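Local coordinates for protein alpha-galactosidase (Thermus thermophilus, PDB 6LCJ) that probably hydrolyses terminal alpha-galactosidic bonds as a member of glycoside hydrolase family 36, and assembles as a hexamer, at residues Ala56-Pro61 and Val93-Gly98; Ala87-Gly92 and Leu123-Gly128; Leu289-Leu294 and Met324-Glu329; Asp304-Ala309 and Ala318-Ala323. All blocks are in the same frame, centred on the assembly; numbering follows the deposited sequence.

Interaction 1. Residues Ala56-Pro61 and Val93-Gly98; sequences AAWVDP and VGALRG
W58 and R97 form a cation-pi stack between two strands of an antiparallel sheet in the beta-sandwich part of the chain. The guanidinium lies almost flat on the indole, with planes 24° apart, and R97 CZ sits 3.5 Å from the centroid of the five-membered ring of W58. R97 NH2 hangs over the same face, shifted toward its rim. Its 3.1 Å approach to W58 NE1 joins two donors, so it reflects stacking and not a bond.

The arginine reaches this place because its CG stands anti to the backbone N (chi1 -164°) and the chain then bends at chi3, folding the charged end back over the indole. Its aliphatic root takes part as well, with R97 CB 3.6 Å from W58 CZ3. The far end of the six-membered ring drops toward the other strand, where W58 CH2 meets A95 CB at 3.8 Å.

The charge has a second partner beyond the stack: R97 NH2 makes a salt bridge to E140 of helix 140-149, which is likely to keep the guanidinium over the indole. That helix also packs on A95 through F144.

Strands 56-59 and 93-97 are not hydrogen-bonded to each other. Strand 44-48 runs between them, pairing with both, and this puts their axes 8.9 Å apart with their directions 32° from parallel. The indole spans that distance beside F46 of the middle strand, whose ring it meets, and its CZ3 comes to rest 3.6 Å from the carbonyl oxygen A95 O.

Interaction 2. Residues Ala87-Gly92 and Leu123-Gly128; sequences AWWGSG and LGRYAG
R125 NE is held in a salt bridge by E33 of strand 33-37, while the other end of the same guanidinium, NH1, comes to 3.9 Å from W89 CZ2. The guanidinium therefore has a salt bridge at one nitrogen and only van der Waals contact with the indole. NH1 has a further, long and weak ion pair with E258 of the second subunit, so the charge is shared between the chain's own sheet and its neighbour.

The meeting with the tryptophan is not a flat stack. Ring and guanidinium planes stand 57° apart, and the indole presents its outer corner to one face of the guanidinium, with W89 CH2 3.9 Å above the plane of the R125 group and displaced toward its rim. An extended start (R125 CG anti to the backbone N, chi1 -176°) followed by a bend at chi3 (-64°) turns the charged end toward the indole. L123 CD2 touches the same corner at 4.2 Å from W89 CH2, making the apolar half of the contact.

The two strands are not neighbours in the sheet: strand 113-117 lies between them, pairing with both, and the indole spans it. W89 packs against R114 and L116 of that strand, and the CA atoms of W89 and L123 are 9.2 Å apart. F81 meets the indole edge-to-face. W89, L123 and R125 lie on one surface of the six-stranded antiparallel sheet of the N-terminal beta-sandwich, where the second subunit packs on it in the assembly, E258 touching W89 and L123.

Interaction 3. Residues Leu289-Leu294 and Met324-Glu329; sequences LVRKAL and MARLRE
The guanidinium groups of R291 and R326 meet edge to edge, each with a terminal nitrogen of the other near its plane, and the two planes are turned 40° apart. Nothing in this pair is a hydrogen bond, since every nitrogen involved is a donor. The modelled 2.8 Å between R291 NH2 and R326 NH2 brings like charges so close that its exact value is doubtful, the more so because both side chains also touch a crystal neighbour. E329 lies further off, its OE1 6.9 Å from R291 NH2, and may temper the repulsion slightly.

The two arms come together by different routes. R291 leaves its helix in an extended line from CG to NE, whereas R326 has CG anti to the backbone N (chi1 169°) and then bends sharply at chi2 (72°), and its side chain packs against V283 and A287 of helix 280-296. With an alanine in place of R326, V283 and A287 would probably lose the cover of its side chain.

Below this charged rim the contact is apolar and buried. V290 CG2 touches L327 CG at 4.2 Å, two branched side chains crossing at a slant where the helices come near, with the CA atoms of V290 and L327 6.9 Å apart. L327 also rests on A286 and A287, whose small side chains are consistent with a close approach.

Helices 280-296 and 317-331 are successive outer helices of the TIM barrel, joined through strand 298-303, and V290 reaches inward from the first of them to L301 on that strand.

Interaction 4. Residues Asp304-Ala309 and Ala318-Ala323; sequences DFLYAA and ARYRKA
The ring of Y320 packs against A309 and L306, and here the contact is closely filled. A309 CB lies at the edge of the ring, in its plane, 3.7 Å from Y320 CD1. L306 meets the same ring, its CB 3.9 Å from Y320 CE1, with the side chains crossing at about a right angle. The carbonyl oxygen L306 O is 3.3 Å from Y320 CE1, and it also accepts the backbone N-H of A309 within the 3-10 segment that begins at L306, so that the ring rests against the turn itself. With CG anti to the backbone N (chi1 168°), the tyrosine projects from its helix toward this turn, and its buried hydroxyl is hydrogen-bonded to S346 OG. Were the tyrosine replaced by an alanine, a gap would probably open beside L306 and A309, and S346 OG would be left without this mate.

R319 takes the looser, partly exposed side. Its NH2 is hydrogen-bonded to the backbone oxygen of L311, further along the loop. One water, with a weak bond to the guanidinium at R319 NH2, links it to A308 O, to which the water donates at 3.2 Å.

At the start of the loop, D304 OD1 accepts the N-H of F305 (2.8 Å) on its anti side, a short local bond. A 3-10 turn after strand 298-303, leading back into helix 317-331 and packed against it, is a beta-alpha connection at the C-terminal end of a TIM-barrel strand, the end at which active sites of this fold open.

In the fold
From the N terminus, the chain first lays down the beta-sandwich. Interaction 1 closes the loop from 56-61 to 93-98, and interaction 2, from 87-92 to 123-128, opens before that loop has closed, so the two cross; W88 packs against V59 and P61 where they touch. Strands 89-91 and 93-97 follow each other yet belong to different sheets, which links the two layers. The TIM barrel comes later. Interaction 3 joins successive outer helices, and interaction 4 is nested within its loop, both using helix 317-331; M324 packs on L306 and A309 between them. Interactions 1 and 3 lie on opposite sides of the chain's centre, about 36 Å between centres.

Interaction 1. Residues Ala56-Pro61 and Val93-Gly98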
loop_
_atom_site.group_PDB
_atom_site.type_symbol
_atom_site.label_atom_id
_atom_site.label_comp_id
_atom_site.label_asym_id
_atom_site.label_seq_id
_atom_site.Cartn_x
_atom_site.Cartn_y
_atom_site.Cartn_z
ATOM N N ALA E 56 13.133 5.553 32.483
ATOM C CA ALA E 56 13.336 4.407 33.355
ATOM C C ALA E 56 12.078 4.240 34.197
ATOM O O ALA E 56 11.707 5.158 34.943
ATOM C CB ALA E 56 14.565 4.594 34.244
ATOM N N ALA E 57 11.424 3.084 34.077
ATOM C CA ALA E 57 10.167 2.865 34.786
ATOM C C ALA E 57 9.767 1.403 34.664
ATOM O O ALA E 57 10.282 0.675 33.814
ATOM C CB ALA E 57 9.046 3.759 34.241
ATOM N N TRP E 58 8.827 0.994 35.525
ATOM C CA TRP E 58 8.190 -0.315 35.426
ATOM C C TRP E 58 7.045 -0.245 34.426
ATOM O O TRP E 58 6.184 0.635 34.520
ATOM C CB TRP E 58 7.661 -0.770 36.791
ATOM C CG TRP E 58 8.744 -1.176 37.758
ATOM C CD1 TRP E 58 9.361 -0.383 38.695
ATOM C CD2 TRP E 58 9.361 -2.467 37.862
ATOM N NE1 TRP E 58 10.312 -1.109 39.378
ATOM C CE2 TRP E 58 10.333 -2.388 38.890
ATOM C CE3 TRP E 58 9.182 -3.682 37.190
ATOM C CZ2 TRP E 58 11.113 -3.476 39.264
ATOM C CZ3 TRP E 58 9.965 -4.761 37.558
ATOM C CH2 TRP E 58 10.920 -4.651 38.590
ATOM N N VAL E 59 7.036 -1.160 33.461
ATOM C CA VAL E 59 5.996 -1.186 32.443
ATOM C C VAL E 59 5.355 -2.572 32.405
ATOM O O VAL E 59 5.862 -3.544 32.969
ATOM C CB VAL E 59 6.524 -0.809 31.038
ATOM C CG1 VAL E 59 7.282 0.492 31.085
ATOM C CG2 VAL E 59 7.378 -1.936 30.463
ATOM N N ASP E 60 4.226 -2.638 31.708
ATOM C CA ASP E 60 3.514 -3.884 31.483
ATOM C C ASP E 60 4.062 -4.521 30.213
ATOM O O ASP E 60 3.855 -3.973 29.120
ATOM C CB ASP E 60 2.019 -3.615 31.352
ATOM C CG ASP E 60 1.179 -4.882 31.267
ATOM O OD1 ASP E 60 1.725 -5.999 31.101
ATOM O OD2 ASP E 60 -0.060 -4.745 31.365
ATOM N N PRO E 61 4.746 -5.665 30.291
ATOM C CA PRO E 61 5.299 -6.260 29.074
ATOM C C PRO E 61 4.246 -6.859 28.175
ATOM O O PRO E 61 4.597 -7.346 27.094
ATOM C CB PRO E 61 6.247 -7.349 29.603
ATOM C CG PRO E 61 5.969 -7.475 31.079
ATOM C CD PRO E 61 4.810 -6.596 31.432
ATOM N N VAL E 93 20.412 -3.201 32.198
ATOM C CA VAL E 93 19.778 -3.967 33.265
ATOM C C VAL E 93 18.272 -4.055 33.017
ATOM O O VAL E 93 17.654 -3.153 32.447
ATOM C CB VAL E 93 20.072 -3.358 34.660
ATOM C CG1 VAL E 93 19.667 -1.898 34.690
ATOM C CG2 VAL E 93 19.357 -4.146 35.789
ATOM N N GLY E 94 17.687 -5.173 33.444
ATOM C CA GLY E 94 16.253 -5.340 33.416
ATOM C C GLY E 94 15.815 -6.120 34.637
ATOM O O GLY E 94 16.639 -6.680 35.372
ATOM N N ALA E 95 14.506 -6.133 34.858
ATOM C CA ALA E 95 13.988 -6.888 35.984
ATOM C C ALA E 95 12.532 -7.231 35.734
ATOM O O ALA E 95 11.811 -6.499 35.049
ATOM C CB ALA E 95 14.143 -6.126 37.308
ATOM N N LEU E 96 12.122 -8.365 36.287
ATOM C CA LEU E 96 10.740 -8.814 36.270
ATOM C C LEU E 96 10.215 -8.823 37.698
ATOM O O LEU E 96 10.956 -9.085 38.651
ATOM C CB LEU E 96 10.615 -10.208 35.635
ATOM C CG LEU E 96 10.898 -10.286 34.127
ATOM C CD1 LEU E 96 10.873 -11.719 33.616
ATOM C CD2 LEU E 96 9.911 -9.421 33.343
ATOM N N ARG E 97 8.935 -8.531 37.838
ATOM C CA ARG E 97 8.316 -8.322 39.138
ATOM C C ARG E 97 7.345 -9.450 39.458
ATOM O O ARG E 97 6.365 -9.657 38.733
ATOM C CB ARG E 97 7.589 -6.984 39.167
ATOM C CG ARG E 97 7.255 -6.518 40.551
ATOM C CD ARG E 97 6.460 -5.251 40.473
ATOM N NE ARG E 97 7.246 -4.127 40.947
ATOM C CZ ARG E 97 7.071 -2.881 40.537
ATOM N NH1 ARG E 97 6.117 -2.605 39.651
ATOM N NH2 ARG E 97 7.836 -1.914 41.032
ATOM N N GLY E 98 7.610 -10.161 40.553
ATOM C CA GLY E 98 6.685 -11.144 41.065
ATOM C C GLY E 98 5.510 -10.470 41.740
ATOM O O GLY E 98 5.621 -9.346 42.246
#

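Interaction 2. Residues Ala87-Gly92 and Leu123-Gly128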
loop_
_atom_site.group_PDB
_atom_site.type_symbol
_atom_site.label_atom_id
_atom_site.label_comp_id
_atom_site.label_asym_id
_atom_site.label_seq_id
_atom_site.Cartn_x
_atom_site.Cartn_y
_atom_site.Cartn_z
ATOM N N ALA E 87 9.264 -5.216 20.700
ATOM C CA ALA E 87 9.291 -5.802 22.027
ATOM C C ALA E 87 9.887 -4.796 23.008
ATOM O O ALA E 87 10.285 -3.694 22.641
ATOM C CB ALA E 87 10.057 -7.124 22.007
ATOM N N TRP E 88 9.926 -5.164 24.281
ATOM C CA TRP E 88 10.369 -4.262 25.338
ATOM C C TRP E 88 11.846 -4.507 25.619
ATOM O O TRP E 88 12.205 -5.529 26.216
ATOM C CB TRP E 88 9.548 -4.473 26.599
ATOM C CG TRP E 88 8.192 -3.826 26.583
ATOM C CD1 TRP E 88 6.986 -4.450 26.416
ATOM C CD2 TRP E 88 7.900 -2.433 26.767
ATOM N NE1 TRP E 88 5.971 -3.535 26.482
ATOM C CE2 TRP E 88 6.503 -2.290 26.704
ATOM C CE3 TRP E 88 8.685 -1.301 26.983
ATOM C CZ2 TRP E 88 5.873 -1.058 26.838
ATOM C CZ3 TRP E 88 8.056 -0.079 27.128
ATOM C CH2 TRP E 88 6.666 0.033 27.048
ATOM N N TRP E 89 12.692 -3.565 25.202
ATOM C CA TRP E 89 14.132 -3.641 25.405
ATOM C C TRP E 89 14.585 -2.532 26.348
ATOM O O TRP E 89 14.184 -1.382 26.199
ATOM C CB TRP E 89 14.887 -3.504 24.081
ATOM C CG TRP E 89 14.976 -4.724 23.239
ATOM C CD1 TRP E 89 14.182 -5.044 22.183
ATOM C CD2 TRP E 89 15.942 -5.781 23.346
ATOM N NE1 TRP E 89 14.580 -6.240 21.631
ATOM C CE2 TRP E 89 15.660 -6.711 22.324
ATOM C CE3 TRP E 89 17.004 -6.043 24.221
ATOM C CZ2 TRP E 89 16.398 -7.870 22.147
ATOM C CZ3 TRP E 89 17.741 -7.200 24.038
ATOM C CH2 TRP E 89 17.437 -8.095 23.006
ATOM N N GLY E 90 15.439 -2.875 27.313
ATOM C CA GLY E 90 16.073 -1.896 28.165
ATOM C C GLY E 90 17.584 -1.923 27.986
ATOM O O GLY E 90 18.143 -2.831 27.364
ATOM N N SER E 91 18.245 -0.924 28.560
ATOM C CA SER E 91 19.695 -0.811 28.473
ATOM C C SER E 91 20.365 -1.328 29.739
ATOM O O SER E 91 20.046 -0.883 30.849
ATOM C CB SER E 91 20.126 0.632 28.229
ATOM O OG SER E 91 21.502 0.772 28.560
ATOM N N GLY E 92 21.308 -2.255 29.561
ATOM C CA GLY E 92 22.205 -2.664 30.622
ATOM C C GLY E 92 21.592 -3.558 31.677
ATOM O O GLY E 92 22.188 -4.582 32.026
ATOM N N LEU E 123 15.932 -11.627 28.791
ATOM C CA LEU E 123 16.981 -11.994 27.850
ATOM C C LEU E 123 18.010 -10.871 27.787
ATOM O O LEU E 123 17.686 -9.744 27.396
ATOM C CB LEU E 123 16.388 -12.285 26.469
ATOM C CG LEU E 123 17.314 -12.906 25.416
ATOM C CD1 LEU E 123 16.509 -13.635 24.354
ATOM C CD2 LEU E 123 18.155 -11.831 24.762
ATOM N N GLY E 124 19.255 -11.187 28.140
ATOM C CA GLY E 124 20.346 -10.237 28.054
ATOM C C GLY E 124 21.213 -10.526 26.845
ATOM O O GLY E 124 21.572 -11.675 26.587
ATOM N N ARG E 125 21.541 -9.470 26.103
ATOM C CA ARG E 125 22.290 -9.605 24.863
ATOM C C ARG E 125 23.334 -8.502 24.775
ATOM O O ARG E 125 22.989 -7.320 24.712
ATOM C CB ARG E 125 21.359 -9.559 23.649
ATOM C CG ARG E 125 22.081 -9.789 22.325
ATOM C CD ARG E 125 21.126 -9.839 21.161
ATOM N NE ARG E 125 20.229 -10.978 21.274
ATOM C CZ ARG E 125 19.072 -11.072 20.634
ATOM N NH1 ARG E 125 18.677 -10.083 19.840
ATOM N NH2 ARG E 125 18.316 -12.150 20.794
ATOM N N TYR E 126 24.605 -8.892 24.763
ATOM C CA TYR E 126 25.688 -7.953 24.509
ATOM C C TYR E 126 25.756 -7.648 23.018
ATOM O O TYR E 126 25.620 -8.542 22.184
ATOM C CB TYR E 126 27.020 -8.524 25.001
ATOM C CG TYR E 126 27.316 -8.252 26.471
ATOM C CD1 TYR E 126 27.785 -7.013 26.897
ATOM C CD2 TYR E 126 27.130 -9.239 27.427
ATOM C CE1 TYR E 126 28.048 -6.763 28.250
ATOM C CE2 TYR E 126 27.391 -9.001 28.768
ATOM C CZ TYR E 126 27.847 -7.767 29.173
ATOM O OH TYR E 126 28.108 -7.557 30.501
ATOM N N ALA E 127 25.948 -6.374 22.683
ATOM C CA ALA E 127 25.976 -5.977 21.277
ATOM C C ALA E 127 27.316 -6.321 20.626
ATOM O O ALA E 127 27.359 -6.936 19.552
ATOM C CB ALA E 127 25.681 -4.482 21.148
ATOM N N GLY E 128 28.418 -5.929 21.256
ATOM C CA GLY E 128 29.723 -6.326 20.772
ATOM C C GLY E 128 30.223 -7.610 21.408
ATOM O O GLY E 128 29.568 -8.655 21.329
#

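Interaction 3. Residues Leu289-Leu294 and Met324-Glu329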
loop_
_atom_site.group_PDB
_atom_site.type_symbol
_atom_site.label_atom_id
_atom_site.label_comp_id
_atom_site.label_asym_id
_atom_site.label_seq_id
_atom_site.Cartn_x
_atom_site.Cartn_y
_atom_site.Cartn_z
ATOM N N LEU E 289 39.120 21.000 24.946
ATOM C CA LEU E 289 38.055 21.857 25.472
ATOM C C LEU E 289 38.043 21.835 26.995
ATOM O O LEU E 289 37.911 22.881 27.640
ATOM C CB LEU E 289 36.697 21.419 24.933
ATOM C CG LEU E 289 36.393 21.638 23.455
ATOM C CD1 LEU E 289 35.098 20.925 23.108
ATOM C CD2 LEU E 289 36.309 23.122 23.136
ATOM N N VAL E 290 38.196 20.652 27.582
ATOM C CA VAL E 290 38.329 20.554 29.027
ATOM C C VAL E 290 39.562 21.310 29.502
ATOM O O VAL E 290 39.495 22.117 30.437
ATOM C CB VAL E 290 38.368 19.081 29.455
ATOM C CG1 VAL E 290 38.784 18.975 30.902
ATOM C CG2 VAL E 290 36.995 18.431 29.222
ATOM N N ARG E 291 40.711 21.064 28.864
ATOM C CA ARG E 291 41.933 21.779 29.228
ATOM C C ARG E 291 41.770 23.296 29.086
ATOM O O ARG E 291 42.180 24.057 29.971
ATOM C CB ARG E 291 43.105 21.262 28.387
ATOM C CG ARG E 291 43.437 19.802 28.686
ATOM C CD ARG E 291 44.662 19.292 27.915
ATOM N NE ARG E 291 45.020 17.897 28.228
ATOM C CZ ARG E 291 45.253 17.406 29.458
ATOM N NH1 ARG E 291 45.158 18.179 30.537
ATOM N NH2 ARG E 291 45.576 16.122 29.620
ATOM N N LYS E 292 41.153 23.763 28.000
ATOM C CA LYS E 292 40.940 25.204 27.877
ATOM C C LYS E 292 40.057 25.749 29.007
ATOM O O LYS E 292 40.306 26.848 29.522
ATOM C CB LYS E 292 40.335 25.537 26.520
ATOM C CG LYS E 292 39.748 26.911 26.453
ATOM C CD LYS E 292 39.481 27.334 25.023
ATOM C CE LYS E 292 38.623 26.309 24.313
ATOM N NZ LYS E 292 37.813 26.917 23.236
ATOM N N ALA E 293 39.020 25.002 29.412
ATOM C CA ALA E 293 38.120 25.506 30.449
ATOM C C ALA E 293 38.818 25.581 31.804
ATOM O O ALA E 293 38.619 26.545 32.553
ATOM C CB ALA E 293 36.862 24.640 30.538
ATOM N N LEU E 294 39.639 24.578 32.135
ATOM C CA LEU E 294 40.406 24.626 33.378
ATOM C C LEU E 294 41.346 25.816 33.387
ATOM O O LEU E 294 41.451 26.529 34.393
ATOM C CB LEU E 294 41.208 23.348 33.580
ATOM C CG LEU E 294 40.519 22.005 33.748
ATOM C CD1 LEU E 294 41.444 21.057 34.462
ATOM C CD2 LEU E 294 39.211 22.142 34.499
ATOM N N MET E 324 35.535 9.283 26.958
ATOM C CA MET E 324 35.300 9.930 28.243
ATOM C C MET E 324 36.459 9.715 29.206
ATOM O O MET E 324 36.750 10.593 30.022
ATOM C CB MET E 324 33.996 9.418 28.864
ATOM C CG MET E 324 32.732 9.833 28.129
ATOM S SD MET E 324 32.687 11.599 27.741
ATOM C CE MET E 324 33.097 11.478 26.044
ATOM N N ALA E 325 37.112 8.551 29.146
ATOM C CA ALA E 325 38.279 8.315 29.988
ATOM C C ALA E 325 39.384 9.327 29.702
ATOM O O ALA E 325 40.100 9.750 30.613
ATOM C CB ALA E 325 38.785 6.892 29.782
ATOM N N ARG E 326 39.525 9.741 28.448
ATOM C CA ARG E 326 40.514 10.754 28.130
ATOM C C ARG E 326 40.084 12.109 28.674
ATOM O O ARG E 326 40.909 12.874 29.187
ATOM C CB ARG E 326 40.738 10.795 26.612
ATOM C CG ARG E 326 41.559 11.981 26.110
ATOM C CD ARG E 326 43.074 11.897 26.464
ATOM N NE ARG E 326 43.722 13.212 26.343
ATOM C CZ ARG E 326 44.317 13.855 27.348
ATOM N NH1 ARG E 326 44.364 13.304 28.557
ATOM N NH2 ARG E 326 44.845 15.056 27.147
ATOM N N LEU E 327 38.793 12.416 28.585
ATOM C CA LEU E 327 38.302 13.667 29.147
ATOM C C LEU E 327 38.348 13.631 30.669
ATOM O O LEU E 327 38.509 14.676 31.309
ATOM C CB LEU E 327 36.880 13.936 28.656
ATOM C CG LEU E 327 36.689 14.698 27.355
ATOM C CD1 LEU E 327 37.403 13.995 26.241
ATOM C CD2 LEU E 327 35.204 14.827 27.037
ATOM N N ARG E 328 38.218 12.442 31.258
ATOM C CA ARG E 328 38.372 12.310 32.700
ATOM C C ARG E 328 39.785 12.682 33.125
ATOM O O ARG E 328 39.975 13.433 34.085
ATOM C CB ARG E 328 38.026 10.888 33.148
ATOM C CG ARG E 328 38.356 10.576 34.627
ATOM C CD ARG E 328 37.342 11.169 35.624
ATOM N NE ARG E 328 37.641 12.561 35.966
ATOM C CZ ARG E 328 36.806 13.385 36.598
ATOM N NH1 ARG E 328 35.596 12.979 36.953
ATOM N NH2 ARG E 328 37.179 14.626 36.872
ATOM N N GLU E 329 40.791 12.175 32.400
ATOM C CA GLU E 329 42.182 12.466 32.730
ATOM C C GLU E 329 42.529 13.913 32.431
ATOM O O GLU E 329 43.268 14.547 33.189
ATOM C CB GLU E 329 43.112 11.530 31.969
ATOM C CG GLU E 329 43.185 10.140 32.561
ATOM C CD GLU E 329 44.012 10.083 33.856
ATOM O OE1 GLU E 329 44.528 11.131 34.310
ATOM O OE2 GLU E 329 44.143 8.981 34.428
#

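Interaction 4. Residues Asp304-Ala309 and Ala318-Ala323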
loop_
_atom_site.group_PDB
_atom_site.type_symbol
_atom_site.label_atom_id
_atom_site.label_comp_id
_atom_site.label_asym_id
_atom_site.label_seq_id
_atom_site.Cartn_x
_atom_site.Cartn_y
_atom_site.Cartn_z
ATOM N N ASP E 304 27.387 17.889 28.301
ATOM C CA ASP E 304 26.009 17.624 27.950
ATOM C C ASP E 304 25.937 16.914 26.608
ATOM O O ASP E 304 26.899 16.919 25.834
ATOM C CB ASP E 304 25.211 18.925 27.892
ATOM C CG ASP E 304 23.736 18.736 28.233
ATOM O OD1 ASP E 304 23.222 17.585 28.241
ATOM O OD2 ASP E 304 23.094 19.775 28.491
ATOM N N PHE E 305 24.767 16.309 26.347
ATOM C CA PHE E 305 24.494 15.617 25.095
ATOM C C PHE E 305 25.542 14.554 24.822
ATOM O O PHE E 305 25.935 14.343 23.677
ATOM C CB PHE E 305 24.417 16.596 23.919
ATOM C CG PHE E 305 23.220 17.495 23.958
ATOM C CD1 PHE E 305 23.185 18.593 24.808
ATOM C CD2 PHE E 305 22.122 17.238 23.151
ATOM C CE1 PHE E 305 22.071 19.427 24.853
ATOM C CE2 PHE E 305 21.001 18.069 23.189
ATOM C CZ PHE E 305 20.978 19.166 24.040
ATOM N N LEU E 306 26.011 13.896 25.880
ATOM C CA LEU E 306 27.083 12.924 25.759
ATOM C C LEU E 306 26.648 11.644 25.057
ATOM O O LEU E 306 27.513 10.844 24.680
ATOM C CB LEU E 306 27.642 12.598 27.144
ATOM C CG LEU E 306 28.413 13.698 27.901
ATOM C CD1 LEU E 306 28.849 13.168 29.261
ATOM C CD2 LEU E 306 29.600 14.160 27.108
ATOM N N TYR E 307 25.337 11.428 24.870
ATOM C CA TYR E 307 24.890 10.344 23.998
ATOM C C TYR E 307 25.492 10.466 22.591
ATOM O O TYR E 307 25.659 9.455 21.896
ATOM C CB TYR E 307 23.353 10.324 23.918
ATOM C CG TYR E 307 22.808 11.436 23.045
ATOM C CD1 TYR E 307 22.651 11.266 21.676
ATOM C CD2 TYR E 307 22.483 12.665 23.587
ATOM C CE1 TYR E 307 22.189 12.287 20.878
ATOM C CE2 TYR E 307 22.015 13.689 22.792
ATOM C CZ TYR E 307 21.874 13.497 21.445
ATOM O OH TYR E 307 21.420 14.526 20.671
ATOM N N ALA E 308 25.791 11.687 22.137
ATOM C CA ALA E 308 26.330 11.838 20.790
ATOM C C ALA E 308 27.628 11.063 20.614
ATOM O O ALA E 308 27.910 10.564 19.519
ATOM C CB ALA E 308 26.536 13.311 20.462
ATOM N N ALA E 309 28.419 10.927 21.678
ATOM C CA ALA E 309 29.673 10.197 21.595
ATOM C C ALA E 309 29.487 8.681 21.578
ATOM O O ALA E 309 30.467 7.953 21.350
ATOM C CB ALA E 309 30.573 10.589 22.764
ATOM N N ALA E 318 31.712 1.199 23.952
ATOM C CA ALA E 318 33.169 1.031 24.049
ATOM C C ALA E 318 33.929 2.260 23.542
ATOM O O ALA E 318 34.887 2.701 24.188
ATOM C CB ALA E 318 33.631 -0.221 23.294
ATOM N N ARG E 319 33.535 2.820 22.388
ATOM C CA ARG E 319 34.126 4.084 21.940
ATOM C C ARG E 319 33.873 5.190 22.953
ATOM O O ARG E 319 34.769 5.986 23.263
ATOM C CB ARG E 319 33.558 4.521 20.579
ATOM C CG ARG E 319 34.033 3.723 19.383
ATOM C CD ARG E 319 33.189 4.027 18.132
ATOM N NE ARG E 319 32.304 5.158 18.378
ATOM C CZ ARG E 319 31.032 5.205 17.986
ATOM N NH1 ARG E 319 30.515 4.178 17.302
ATOM N NH2 ARG E 319 30.274 6.275 18.286
ATOM N N TYR E 320 32.637 5.271 23.454
ATOM C CA TYR E 320 32.264 6.338 24.377
ATOM C C TYR E 320 33.116 6.301 25.633
ATOM O O TYR E 320 33.577 7.343 26.113
ATOM C CB TYR E 320 30.779 6.217 24.735
ATOM C CG TYR E 320 30.324 7.082 25.883
ATOM C CD1 TYR E 320 29.997 8.425 25.687
ATOM C CD2 TYR E 320 30.213 6.557 27.168
ATOM C CE1 TYR E 320 29.567 9.218 26.753
ATOM C CE2 TYR E 320 29.786 7.333 28.237
ATOM C CZ TYR E 320 29.463 8.655 28.028
ATOM O OH TYR E 320 29.039 9.415 29.094
ATOM N N ARG E 321 33.335 5.108 26.182
ATOM C CA ARG E 321 34.057 5.012 27.442
ATOM C C ARG E 321 35.516 5.438 27.283
ATOM O O ARG E 321 36.066 6.118 28.159
ATOM C CB ARG E 321 33.955 3.592 27.984
ATOM C CG ARG E 321 34.690 3.384 29.263
ATOM C CD ARG E 321 33.762 3.503 30.427
ATOM N NE ARG E 321 34.432 3.200 31.685
ATOM C CZ ARG E 321 33.912 3.482 32.875
ATOM N NH1 ARG E 321 32.723 4.068 32.955
ATOM N NH2 ARG E 321 34.570 3.180 33.982
ATOM N N LYS E 322 36.155 5.056 26.168
ATOM C CA LYS E 322 37.532 5.474 25.921
ATOM C C LYS E 322 37.627 6.981 25.700
ATOM O O LYS E 322 38.559 7.624 26.192
ATOM C CB LYS E 322 38.110 4.722 24.730
ATOM C CG LYS E 322 38.363 3.247 25.003
ATOM C CD LYS E 322 38.770 2.494 23.725
ATOM C CE LYS E 322 38.204 1.062 23.682
ATOM N NZ LYS E 322 37.542 0.779 22.357
ATOM N N ALA E 323 36.668 7.568 24.984
ATOM C CA ALA E 323 36.672 9.020 24.810
ATOM C C ALA E 323 36.492 9.736 26.145
ATOM O O ALA E 323 37.204 10.699 26.447
ATOM C CB ALA E 323 35.572 9.442 23.834
HETATM O O HOH W 1 30.584 9.548 18.147
#